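Local structure of metallo-beta-lactamase 1 (Acinetobacter baumannii, 5MMD) at residues F18-Y23 against E58-W63; I47-W52 against I154-C159; V146-S151 against P192-V197; F160-S163 against G168-Y171. The protein probably hydrolyses beta-lactam antibiotics to substituted beta-amino acids using zinc, a reaction linked to antibiotic resistance. One frame throughout, in Å; residues are numbered along the deposited sequence.

In the fold
The four contacts run from the centre of the fold to its edge. Contact 2, its centre about 2 Å from the chain centre, lies where strands of the two sheets face each other, and a buried phenol-carboxylate bond supplements apolar packing. Contact 1, about 14 Å out by the same measure, seats helix 54-66 on the first sheet through aromatic and aliphatic side chains; it meets contact 2 where S22 OG lies 2.9 Å from W52 N. Contact 3, buried though about 13 Å out, is essentially apolar; its strands 146-149 and 196-199 flank strand 154-158 of contact 2 in the second sheet. Contact 4, partly buried, follows contact 2 directly in sequence and is dominated by charge-assisted polar bonding.

Contact 1 of 4, residues F18-Y23 against E58-W63; sequences FLHKSY and EKLVDW
Strand residues F18-Y23 and helical residues E58-W63 come closest at H20 and L60, whose CA atoms are 8.0 Å apart, and F18 and H20, two positions apart on the strand, both send their CB toward the helix. The contact therefore consists of two side-chain pairs, F18 with W63 and H20 with L60, each crossing at about a right angle. In the aromatic pair the edge of the W63 six-membered ring is turned to the face of F18: the centroids are 4.9 Å apart and the planes meet at 70°, a T-shaped stack. W63 CH2 does the touching, standing 3.5 Å above the F18 plane over the ring centre, with F18 CD2 its nearest atom at 3.6 Å. In this metallo-beta-lactamase fold the two pairs help to seat helix 54-66 on one face of the N-terminal sheet, with V10 of strand 9-14 and V38 of strand 32-41 touching W63 and L60 respectively. The two methyls of L60 divide the work against H20. CD2 makes a CH-pi contact, 4.0 Å from the imidazole centroid and 11° off the ring normal, while CD1 rests 3.9 Å from H20 CB. H20 places CG between its backbone N and carbonyl carbon (chi1 66°), which turns the imidazole face to L60 CD2; NE2 additionally makes a weak hydrogen bond to D49 O.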
loop_
_atom_site.group_PDB
_atom_site.type_symbol
_atom_site.label_atom_id
_atom_site.label_comp_id
_atom_site.label_asym_id
_atom_site.label_seq_id
_atom_site.Cartn_x
_atom_site.Cartn_y
_atom_site.Cartn_z
ATOM N N PHE A 18 -10.764 -7.259 -0.740
ATOM C CA PHE A 18 -11.484 -6.073 -1.204
ATOM C C PHE A 18 -10.551 -4.921 -1.503
ATOM O O PHE A 18 -9.700 -4.601 -0.680
ATOM C CB PHE A 18 -12.487 -5.635 -0.148
ATOM C CG PHE A 18 -13.479 -6.700 0.194
ATOM C CD1 PHE A 18 -13.211 -7.590 1.236
ATOM C CD2 PHE A 18 -14.647 -6.844 -0.545
ATOM C CE1 PHE A 18 -14.127 -8.600 1.560
ATOM C CE2 PHE A 18 -15.589 -7.856 -0.222
ATOM C CZ PHE A 18 -15.320 -8.735 0.824
ATOM N N LEU A 19 -10.695 -4.305 -2.675
ATOM C CA LEU A 19 -9.945 -3.093 -3.003
ATOM C C LEU A 19 -10.715 -1.876 -2.508
ATOM O O LEU A 19 -11.906 -1.718 -2.817
ATOM C CB LEU A 19 -9.726 -3.006 -4.500
ATOM C CG LEU A 19 -9.136 -1.734 -5.104
ATOM C CD1 LEU A 19 -7.665 -1.747 -5.010
ATOM C CD2 LEU A 19 -9.541 -1.628 -6.549
ATOM N N HIS A 20 -10.059 -1.000 -1.750
ATOM C CA HIS A 20 -10.712 0.234 -1.349
ATOM C C HIS A 20 -10.016 1.408 -2.078
ATOM O O HIS A 20 -8.797 1.398 -2.309
ATOM C CB HIS A 20 -10.734 0.392 0.178
ATOM C CG HIS A 20 -9.388 0.558 0.830
ATOM N ND1 HIS A 20 -8.764 1.786 0.955
ATOM C CD2 HIS A 20 -8.593 -0.332 1.473
ATOM C CE1 HIS A 20 -7.607 1.632 1.566
ATOM N NE2 HIS A 20 -7.499 0.356 1.937
ATOM N N LYS A 21 -10.811 2.382 -2.477
ATOM C CA LYS A 21 -10.314 3.450 -3.310
ATOM C C LYS A 21 -10.822 4.720 -2.730
ATOM O O LYS A 21 -12.009 4.833 -2.438
ATOM C CB LYS A 21 -10.767 3.243 -4.746
ATOM C CG LYS A 21 -10.114 4.166 -5.748
ATOM C CD LYS A 21 -10.675 3.914 -7.176
ATOM C CE LYS A 21 -10.463 2.502 -7.659
ATOM N NZ LYS A 21 -9.014 2.139 -7.904
ATOM N N SER A 22 -9.917 5.659 -2.480
ATOM C CA SER A 22 -10.314 6.948 -1.901
ATOM C C SER A 22 -9.601 8.058 -2.625
ATOM O O SER A 22 -8.615 7.810 -3.303
ATOM C CB SER A 22 -9.999 6.998 -0.405
ATOM O OG SER A 22 -8.631 6.790 -0.155
ATOM N N TYR A 23 -10.125 9.270 -2.493
ATOM C CA TYR A 23 -9.691 10.378 -3.335
ATOM C C TYR A 23 -9.109 11.584 -2.588
ATOM O O TYR A 23 -9.456 11.857 -1.445
ATOM C CB TYR A 23 -10.867 10.861 -4.189
ATOM C CG TYR A 23 -11.400 9.821 -5.154
ATOM C CD1 TYR A 23 -12.293 8.837 -4.720
ATOM C CD2 TYR A 23 -11.060 9.854 -6.505
ATOM C CE1 TYR A 23 -12.799 7.902 -5.601
ATOM C CE2 TYR A 23 -11.577 8.916 -7.416
ATOM C CZ TYR A 23 -12.449 7.943 -6.954
ATOM O OH TYR A 23 -12.971 6.983 -7.802
ATOM N N GLU A 58 -12.835 6.152 8.673
ATOM C CA GLU A 58 -14.027 5.780 9.446
ATOM C C GLU A 58 -15.045 5.049 8.579
ATOM O O GLU A 58 -15.646 4.065 9.040
ATOM C CB GLU A 58 -14.719 6.985 10.107
ATOM C CG GLU A 58 -16.003 6.551 10.857
ATOM C CD GLU A 58 -17.293 6.610 10.005
ATOM O OE1 GLU A 58 -17.290 7.300 8.958
ATOM O OE2 GLU A 58 -18.323 5.956 10.358
ATOM N N LYS A 59 -15.255 5.506 7.340
ATOM C CA LYS A 59 -16.228 4.847 6.474
ATOM C C LYS A 59 -15.835 3.409 6.178
ATOM O O LYS A 59 -16.717 2.542 6.028
ATOM C CB LYS A 59 -16.404 5.604 5.138
ATOM C CG LYS A 59 -17.098 6.924 5.275
ATOM C CD LYS A 59 -17.200 7.633 3.904
ATOM C CE LYS A 59 -18.139 8.821 3.950
ATOM N NZ LYS A 59 -17.611 9.945 4.765
ATOM N N LEU A 60 -14.536 3.164 6.068
ATOM C CA LEU A 60 -14.026 1.844 5.730
ATOM C C LEU A 60 -14.228 0.914 6.911
ATOM O O LEU A 60 -14.699 -0.213 6.762
ATOM C CB LEU A 60 -12.553 1.923 5.326
ATOM C CG LEU A 60 -11.901 0.593 4.913
ATOM C CD1 LEU A 60 -12.486 -0.019 3.646
ATOM C CD2 LEU A 60 -10.349 0.781 4.820
ATOM N N VAL A 61 -13.932 1.424 8.088
ATOM C CA VAL A 61 -14.048 0.656 9.312
ATOM C C VAL A 61 -15.502 0.339 9.564
ATOM O O VAL A 61 -15.827 -0.777 9.968
ATOM C CB VAL A 61 -13.426 1.407 10.516
ATOM C CG1 VAL A 61 -13.791 0.740 11.811
ATOM C CG2 VAL A 61 -11.933 1.413 10.341
ATOM N N ASP A 62 -16.375 1.300 9.277
ATOM C CA ASP A 62 -17.814 1.074 9.408
ATOM C C ASP A 62 -18.308 0.009 8.406
ATOM O O ASP A 62 -19.142 -0.846 8.739
ATOM C CB ASP A 62 -18.583 2.384 9.206
ATOM C CG ASP A 62 -20.078 2.214 9.426
ATOM O OD1 ASP A 62 -20.470 1.560 10.415
ATOM O OD2 ASP A 62 -20.866 2.729 8.607
ATOM N N TRP A 63 -17.794 0.067 7.181
ATOM C CA TRP A 63 -18.130 -0.926 6.173
ATOM C C TRP A 63 -17.749 -2.335 6.668
ATOM O O TRP A 63 -18.560 -3.266 6.609
ATOM C CB TRP A 63 -17.434 -0.609 4.852
ATOM C CG TRP A 63 -17.739 -1.608 3.780
ATOM C CD1 TRP A 63 -18.814 -1.599 2.924
ATOM C CD2 TRP A 63 -16.978 -2.771 3.452
ATOM N NE1 TRP A 63 -18.768 -2.693 2.091
ATOM C CE2 TRP A 63 -17.652 -3.427 2.389
ATOM C CE3 TRP A 63 -15.792 -3.326 3.945
ATOM C CZ2 TRP A 63 -17.184 -4.589 1.827
ATOM C CZ3 TRP A 63 -15.335 -4.497 3.379
ATOM C CH2 TRP A 63 -16.023 -5.108 2.330
#

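Contact 2 of 4, residues I47-W52 against I154-C159; sequences IIDTPW and ILYGGC. With ZN (zinc ion), chain C.
I48 and D49 both meet the ring of Y156, one by apolar contact and the other by a hydrogen bond. The apolar part is a single branch: I48 CG2 lies over one face of the phenol ring, 3.4 Å from Y156 CD2 and 3.8 Å from CE2, the two side chains running past each other in opposite directions. The ring reaches this place because Y156 CG is anti to the backbone N (chi1 177°), which extends it from strand 154-158 toward strand 44-48. Within its own segment, G158 N stands 3.4 Å above the ring plane, displaced toward the rim. The pairing spans the interior of the alpha-beta/beta-alpha sandwich of the metallo-beta-lactamase superfamily, since the two strands belong to different sheets. The polar part is Y156 OH donating to D49 OD2 over 2.5 Å, a short bond that uses the anti lone pair of the carboxylate oxygen. Carboxylate and ring planes are 77° apart, and OD2 lies near the ring plane at its edge, 3.1 Å from Y156 CE2. D49 OD2 has a second bond to T77 OG1, and Y156 OH is also within hydrogen-bonding reach of N35 O, so the single phenol proton would have to be shared between two acceptors. Metal coordination comes from the end of the second segment, where C159 SG binds the zinc ion at 2.4 Å. A water is 2.1 Å from the same zinc, whose remaining protein ligands are D82 and H201.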
loop_
_atom_site.group_PDB
_atom_site.type_symbol
_atom_site.label_atom_id
_atom_site.label_comp_id
_atom_site.label_asym_id
_atom_site.label_seq_id
_atom_site.Cartn_x
_atom_site.Cartn_y
_atom_site.Cartn_z
ATOM N N ILE A 47 -6.543 -4.215 7.302
ATOM C CA ILE A 47 -6.423 -3.125 6.316
ATOM C C ILE A 47 -4.997 -2.946 5.834
ATOM O O ILE A 47 -4.070 -2.765 6.644
ATOM C CB ILE A 47 -6.888 -1.817 6.888
ATOM C CG1 ILE A 47 -8.343 -1.910 7.243
ATOM C CG2 ILE A 47 -6.709 -0.678 5.869
ATOM C CD1 ILE A 47 -8.795 -0.872 8.243
ATOM N N ILE A 48 -4.811 -3.038 4.527
ATOM C CA ILE A 48 -3.540 -2.686 3.889
ATOM C C ILE A 48 -3.660 -1.281 3.256
ATOM O O ILE A 48 -4.278 -1.106 2.204
ATOM C CB ILE A 48 -3.117 -3.699 2.829
ATOM C CG1 ILE A 48 -3.013 -5.103 3.447
ATOM C CG2 ILE A 48 -1.793 -3.260 2.183
ATOM C CD1 ILE A 48 -2.651 -6.225 2.405
ATOM N N ASP A 49 -3.046 -0.338 3.967
ATOM C CA ASP A 49 -3.014 1.124 3.713
ATOM C C ASP A 49 -4.339 1.773 4.051
ATOM O O ASP A 49 -5.406 1.253 3.713
ATOM C CB ASP A 49 -2.584 1.419 2.281
ATOM C CG ASP A 49 -1.100 1.273 2.119
ATOM O OD1 ASP A 49 -0.438 1.254 3.168
ATOM O OD2 ASP A 49 -0.597 1.137 0.993
ATOM N N THR A 50 -4.278 2.874 4.806
ATOM C CA THR A 50 -5.492 3.577 5.115
ATOM C C THR A 50 -5.976 4.331 3.878
ATOM O O THR A 50 -5.230 4.559 2.939
ATOM C CB THR A 50 -5.331 4.598 6.264
ATOM O OG1 THR A 50 -4.645 5.769 5.765
ATOM C CG2 THR A 50 -4.563 4.018 7.446
ATOM N N PRO A 51 -7.248 4.684 3.874
ATOM C CA PRO A 51 -7.747 5.650 2.885
ATOM C C PRO A 51 -7.062 7.017 3.074
ATOM O O PRO A 51 -6.377 7.236 4.069
ATOM C CB PRO A 51 -9.249 5.700 3.189
ATOM C CG PRO A 51 -9.572 4.313 3.647
ATOM C CD PRO A 51 -8.346 3.961 4.530
ATOM N N TRP A 52 -7.265 7.918 2.123
ATOM C CA TRP A 52 -6.633 9.220 2.091
ATOM C C TRP A 52 -7.247 10.249 3.020
ATOM O O TRP A 52 -6.916 11.422 2.912
ATOM C CB TRP A 52 -6.702 9.790 0.671
ATOM C CG TRP A 52 -5.528 10.570 0.206
ATOM C CD1 TRP A 52 -4.695 11.361 0.941
ATOM C CD2 TRP A 52 -5.061 10.644 -1.143
ATOM N NE1 TRP A 52 -3.739 11.935 0.129
ATOM C CE2 TRP A 52 -3.930 11.494 -1.156
ATOM C CE3 TRP A 52 -5.497 10.075 -2.344
ATOM C CZ2 TRP A 52 -3.226 11.801 -2.334
ATOM C CZ3 TRP A 52 -4.793 10.348 -3.501
ATOM C CH2 TRP A 52 -3.654 11.207 -3.489
ATOM N N ILE A 154 -1.807 -12.890 -4.298
ATOM C CA ILE A 154 -2.076 -11.482 -4.574
ATOM C C ILE A 154 -0.939 -10.657 -3.978
ATOM O O ILE A 154 -0.581 -10.820 -2.795
ATOM C CB ILE A 154 -3.457 -11.042 -3.994
ATOM C CG1 ILE A 154 -4.574 -11.783 -4.757
ATOM C CG2 ILE A 154 -3.617 -9.510 -4.056
ATOM C CD1 ILE A 154 -5.991 -11.705 -4.158
ATOM N N LEU A 155 -0.319 -9.833 -4.801
ATOM C CA LEU A 155 0.699 -8.917 -4.321
ATOM C C LEU A 155 0.180 -7.475 -4.309
ATOM O O LEU A 155 -0.206 -6.938 -5.344
ATOM C CB LEU A 155 1.963 -9.010 -5.167
ATOM C CG LEU A 155 3.100 -8.110 -4.626
ATOM C CD1 LEU A 155 3.633 -8.586 -3.244
ATOM C CD2 LEU A 155 4.244 -8.060 -5.634
ATOM N N TYR A 156 0.131 -6.873 -3.120
ATOM C CA TYR A 156 -0.133 -5.454 -3.017
ATOM C C TYR A 156 1.198 -4.705 -3.147
ATOM O O TYR A 156 2.041 -4.761 -2.258
ATOM C CB TYR A 156 -0.819 -5.082 -1.716
ATOM C CG TYR A 156 -1.007 -3.581 -1.610
ATOM C CD1 TYR A 156 -2.000 -2.919 -2.339
ATOM C CD2 TYR A 156 -0.158 -2.815 -0.817
ATOM C CE1 TYR A 156 -2.173 -1.538 -2.251
ATOM C CE2 TYR A 156 -0.297 -1.436 -0.737
ATOM C CZ TYR A 156 -1.316 -0.797 -1.440
ATOM O OH TYR A 156 -1.429 0.567 -1.335
ATOM N N GLY A 157 1.373 -4.030 -4.267
ATOM C CA GLY A 157 2.619 -3.356 -4.571
ATOM C C GLY A 157 2.724 -1.987 -3.941
ATOM O O GLY A 157 3.827 -1.470 -3.763
ATOM N N GLY A 158 1.591 -1.379 -3.625
ATOM C CA GLY A 158 1.600 0.004 -3.214
ATOM C C GLY A 158 2.247 0.890 -4.276
ATOM O O GLY A 158 2.353 0.526 -5.452
ATOM N N CYS A 159 2.679 2.066 -3.870
ATOM C CA CYS A 159 3.089 3.042 -4.875
ATOM C C CYS A 159 4.446 2.711 -5.428
ATOM O O CYS A 159 4.897 3.371 -6.345
ATOM C CB CYS A 159 3.027 4.423 -4.291
ATOM S SG CYS A 159 1.403 4.698 -3.613
HETATM ZN ZN ZN C . 0.849 6.985 -3.437
HETATM O O HOH W 1 2.238 8.305 -2.663
#

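Contact 3 of 4, residues V146-S151 against P192-V197; sequences VVWIPS and PEAKIV
W148 meets A194 with the edge of its indole, not a face: A194 CA and CB lie near the ring plane, beside the outer rim of the six-membered ring. CZ3 is the atom nearest the methyl, 3.5 Å from A194 CB, and the neighbouring CH2 is 3.6 Å from A194 CA. The W148 side chain leaves its strand with CG anti to the backbone N (chi1 176°), and although its CB does not aim at the other segment, the extended indole carries the ring rim across to it. Within the same segment P150 N lies over one face of the indole, 3.8 Å above the plane and offset toward the rim; the ring of Y191 also meets the indole, with planes at about 40°. The contact joins strand 146-149 to the loop leading into strand 196-199, past strand 154-158, which separates those two strands in the second sheet. Across the two segments the interaction is essentially apolar, led by CZ3 and CH2 against A194 CB and CA, so it should depend on close fit and dispersion, with no polar bond to fix direction.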
loop_
_atom_site.group_PDB
_atom_site.type_symbol
_atom_site.label_atom_id
_atom_site.label_comp_id
_atom_site.label_asym_id
_atom_site.label_seq_id
_atom_site.Cartn_x
_atom_site.Cartn_y
_atom_site.Cartn_z
ATOM N N VAL A 146 5.949 -3.849 0.182
ATOM C CA VAL A 146 4.896 -4.634 -0.477
ATOM C C VAL A 146 4.350 -5.696 0.437
ATOM O O VAL A 146 5.002 -6.093 1.403
ATOM C CB VAL A 146 5.372 -5.306 -1.770
ATOM C CG1 VAL A 146 5.976 -4.261 -2.731
ATOM C CG2 VAL A 146 6.350 -6.415 -1.497
ATOM N N VAL A 147 3.124 -6.136 0.156
ATOM C CA VAL A 147 2.454 -7.124 0.994
ATOM C C VAL A 147 1.889 -8.236 0.157
ATOM O O VAL A 147 1.109 -7.989 -0.769
ATOM C CB VAL A 147 1.335 -6.483 1.809
ATOM C CG1 VAL A 147 0.697 -7.486 2.704
ATOM C CG2 VAL A 147 1.871 -5.277 2.623
ATOM N N TRP A 148 2.287 -9.452 0.505
ATOM C CA TRP A 148 1.977 -10.664 -0.236
ATOM C C TRP A 148 0.946 -11.453 0.520
ATOM O O TRP A 148 1.055 -11.629 1.744
ATOM C CB TRP A 148 3.232 -11.469 -0.432
ATOM C CG TRP A 148 3.148 -12.816 -1.087
ATOM C CD1 TRP A 148 3.479 -14.016 -0.506
ATOM C CD2 TRP A 148 2.808 -13.113 -2.453
ATOM N NE1 TRP A 148 3.360 -15.039 -1.420
ATOM C CE2 TRP A 148 2.935 -14.518 -2.617
ATOM C CE3 TRP A 148 2.409 -12.341 -3.544
ATOM C CZ2 TRP A 148 2.676 -15.161 -3.829
ATOM C CZ3 TRP A 148 2.135 -12.990 -4.753
ATOM C CH2 TRP A 148 2.296 -14.377 -4.886
ATOM N N ILE A 149 -0.069 -11.909 -0.214
ATOM C CA ILE A 149 -1.078 -12.787 0.335
ATOM C C ILE A 149 -0.849 -14.182 -0.255
ATOM O O ILE A 149 -1.314 -14.470 -1.357
ATOM C CB ILE A 149 -2.483 -12.314 0.007
ATOM C CG1 ILE A 149 -2.569 -10.793 0.168
ATOM C CG2 ILE A 149 -3.510 -13.062 0.885
ATOM C CD1 ILE A 149 -3.929 -10.246 -0.126
ATOM N N PRO A 150 -0.129 -15.039 0.471
ATOM C CA PRO A 150 0.359 -16.259 -0.190
ATOM C C PRO A 150 -0.784 -17.187 -0.597
ATOM O O PRO A 150 -0.740 -17.903 -1.609
ATOM C CB PRO A 150 1.280 -16.887 0.871
ATOM C CG PRO A 150 1.003 -16.183 2.147
ATOM C CD PRO A 150 0.436 -14.862 1.821
ATOM N N SER A 151 -1.854 -17.138 0.175
ATOM C CA SER A 151 -2.922 -18.064 -0.069
ATOM C C SER A 151 -3.646 -17.780 -1.391
ATOM O O SER A 151 -4.095 -18.729 -2.043
ATOM C CB SER A 151 -3.907 -18.041 1.083
ATOM O OG SER A 151 -4.358 -16.725 1.262
ATOM N N PRO A 192 7.354 -14.750 -8.472
ATOM C CA PRO A 192 7.145 -15.116 -9.875
ATOM C C PRO A 192 5.723 -15.623 -10.203
ATOM O O PRO A 192 5.326 -15.552 -11.384
ATOM C CB PRO A 192 8.179 -16.228 -10.088
ATOM C CG PRO A 192 8.349 -16.842 -8.705
ATOM C CD PRO A 192 8.300 -15.642 -7.793
ATOM N N GLU A 193 4.991 -16.131 -9.208
ATOM C CA GLU A 193 3.664 -16.717 -9.452
ATOM C C GLU A 193 2.522 -15.773 -9.021
ATOM O O GLU A 193 1.369 -16.207 -8.912
ATOM C CB GLU A 193 3.523 -18.063 -8.715
ATOM C CG GLU A 193 3.909 -19.333 -9.534
ATOM C CD GLU A 193 2.685 -20.158 -10.045
ATOM O OE1 GLU A 193 2.107 -20.965 -9.270
ATOM O OE2 GLU A 193 2.311 -20.018 -11.234
ATOM N N ALA A 194 2.815 -14.500 -8.753
ATOM C CA ALA A 194 1.734 -13.587 -8.391
ATOM C C ALA A 194 0.653 -13.607 -9.485
ATOM O O ALA A 194 0.973 -13.603 -10.676
ATOM C CB ALA A 194 2.233 -12.190 -8.188
ATOM N N LYS A 195 -0.606 -13.603 -9.065
ATOM C CA LYS A 195 -1.753 -13.730 -9.987
ATOM C C LYS A 195 -2.437 -12.408 -10.208
ATOM O O LYS A 195 -2.901 -12.061 -11.336
ATOM C CB LYS A 195 -2.748 -14.732 -9.420
ATOM C CG LYS A 195 -2.325 -16.171 -9.603
ATOM C CE LYS A 195 -3.245 -18.552 -9.478
ATOM N NZ LYS A 195 -3.026 -19.084 -8.103
ATOM N N ILE A 196 -2.514 -11.671 -9.111
ATOM C CA ILE A 196 -3.009 -10.308 -9.096
ATOM C C ILE A 196 -1.974 -9.378 -8.456
ATOM O O ILE A 196 -1.404 -9.658 -7.380
ATOM C CB ILE A 196 -4.316 -10.182 -8.312
ATOM C CG1 ILE A 196 -5.388 -11.098 -8.898
ATOM C CG2 ILE A 196 -4.726 -8.715 -8.216
ATOM C CD1 ILE A 196 -6.748 -10.932 -8.241
ATOM N N VAL A 197 -1.726 -8.275 -9.131
ATOM C CA VAL A 197 -0.890 -7.216 -8.588
ATOM C C VAL A 197 -1.697 -5.918 -8.511
ATOM O O VAL A 197 -2.374 -5.520 -9.473
ATOM C CB VAL A 197 0.355 -7.035 -9.426
ATOM C CG1 VAL A 197 1.187 -5.918 -8.848
ATOM C CG2 VAL A 197 1.160 -8.334 -9.476
#

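Contact 4 of 4, residues F160-S163 against G168-Y171; sequences FIRS and GLGY
The loop between strand 154-158 and helix 180-190, beside the active site, folds back on itself where R162 meets G168, L169 and G170. R162 NE donates to G168 O at 2.9 Å with an N-H...O angle of 147°; the nitrogen lies in the carbonyl plane, on a lone pair, while the oxygen is 19° out of the guanidinium plane. R162 NH2 adds a weak, longer bond of 3.3 Å to the same oxygen, so one carbonyl takes both donors. R162 comes three residues after the zinc ligand C159, the place where class B1 relatives such as IMP and NDM carry a lysine that contacts the substrate carboxylate; its side chain is about 7 Å from a bound zinc, consistent with a position at the pocket rim. The side chain bends at chi2 and chi3, which curls the guanidinium onto the backbone of the opposite segment. One of its faces lies over the peptide there: L169 C and G170 N are each 3.3 Å above the plane, displaced toward its rim. The CB of L169 points away from F160-S163, and its side chain packs on W180 and on L216 and A220 of helix 208-223.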
loop_
_atom_site.group_PDB
_atom_site.type_symbol
_atom_site.label_atom_id
_atom_site.label_comp_id
_atom_site.label_asym_id
_atom_site.label_seq_id
_atom_site.Cartn_x
_atom_site.Cartn_y
_atom_site.Cartn_z
ATOM N N PHE A 160 5.065 1.661 -4.890
ATOM C CA PHE A 160 6.274 1.076 -5.443
ATOM C C PHE A 160 6.024 0.473 -6.819
ATOM O O PHE A 160 6.975 0.257 -7.606
ATOM C CB PHE A 160 6.803 -0.022 -4.495
ATOM C CG PHE A 160 8.005 -0.765 -5.012
ATOM C CD1 PHE A 160 9.241 -0.153 -5.060
ATOM C CD2 PHE A 160 7.905 -2.094 -5.438
ATOM C CE1 PHE A 160 10.358 -0.822 -5.526
ATOM C CE2 PHE A 160 9.026 -2.775 -5.892
ATOM C CZ PHE A 160 10.256 -2.124 -5.943
ATOM N N ILE A 161 4.761 0.139 -7.080
ATOM C CA ILE A 161 4.380 -0.517 -8.334
ATOM C C ILE A 161 3.448 0.385 -9.087
ATOM O O ILE A 161 2.483 0.889 -8.527
ATOM C CB ILE A 161 3.692 -1.929 -8.100
ATOM C CG1 ILE A 161 4.670 -2.915 -7.457
ATOM C CG2 ILE A 161 3.128 -2.487 -9.425
ATOM C CD1 ILE A 161 5.992 -3.083 -8.223
ATOM N N ARG A 162 3.755 0.608 -10.362
ATOM C CA ARG A 162 2.935 1.435 -11.232
ATOM C C ARG A 162 1.928 0.631 -12.038
ATOM O O ARG A 162 2.188 -0.506 -12.429
ATOM C CB ARG A 162 3.829 2.212 -12.192
ATOM C CG ARG A 162 4.825 3.116 -11.449
ATOM C CD ARG A 162 4.117 4.262 -10.718
ATOM N NE ARG A 162 3.576 5.228 -11.686
ATOM C CZ ARG A 162 2.707 6.195 -11.410
ATOM N NH1 ARG A 162 2.230 6.380 -10.169
ATOM N NH2 ARG A 162 2.341 7.002 -12.391
ATOM N N SER A 163 0.786 1.261 -12.301
ATOM C CA SER A 163 -0.250 0.656 -13.121
ATOM C C SER A 163 0.203 0.543 -14.569
ATOM O O SER A 163 1.041 1.340 -15.061
ATOM C CB SER A 163 -1.541 1.470 -13.034
ATOM O OG SER A 163 -1.372 2.670 -13.739
ATOM N N GLY A 168 5.012 6.506 -16.823
ATOM C CA GLY A 168 6.121 6.900 -15.988
ATOM C C GLY A 168 5.889 6.613 -14.518
ATOM O O GLY A 168 4.909 5.960 -14.127
ATOM N N LEU A 169 6.752 7.172 -13.684
ATOM C CA LEU A 169 6.856 6.703 -12.314
ATOM C C LEU A 169 5.979 7.455 -11.366
ATOM O O LEU A 169 5.931 7.109 -10.187
ATOM C CB LEU A 169 8.320 6.765 -11.822
ATOM C CG LEU A 169 9.301 5.841 -12.553
ATOM C CD1 LEU A 169 10.723 6.255 -12.201
ATOM C CD2 LEU A 169 9.048 4.371 -12.206
ATOM N N GLY A 170 5.289 8.479 -11.849
ATOM C CA GLY A 170 4.419 9.253 -10.978
ATOM C C GLY A 170 5.205 10.301 -10.183
ATOM O O GLY A 170 6.119 10.925 -10.714
ATOM N N TYR A 171 4.832 10.518 -8.933
ATOM C CA TYR A 171 5.511 11.502 -8.080
ATOM C C TYR A 171 6.882 10.999 -7.641
ATOM O O TYR A 171 6.982 10.031 -6.888
ATOM C CB TYR A 171 4.673 11.824 -6.842
ATOM C CG TYR A 171 5.438 12.677 -5.841
ATOM C CD1 TYR A 171 5.839 13.966 -6.167
ATOM C CD2 TYR A 171 5.797 12.177 -4.586
ATOM C CE1 TYR A 171 6.539 14.762 -5.252
ATOM C CE2 TYR A 171 6.500 12.962 -3.666
ATOM C CZ TYR A 171 6.876 14.239 -4.008
ATOM O OH TYR A 171 7.569 15.030 -3.112
#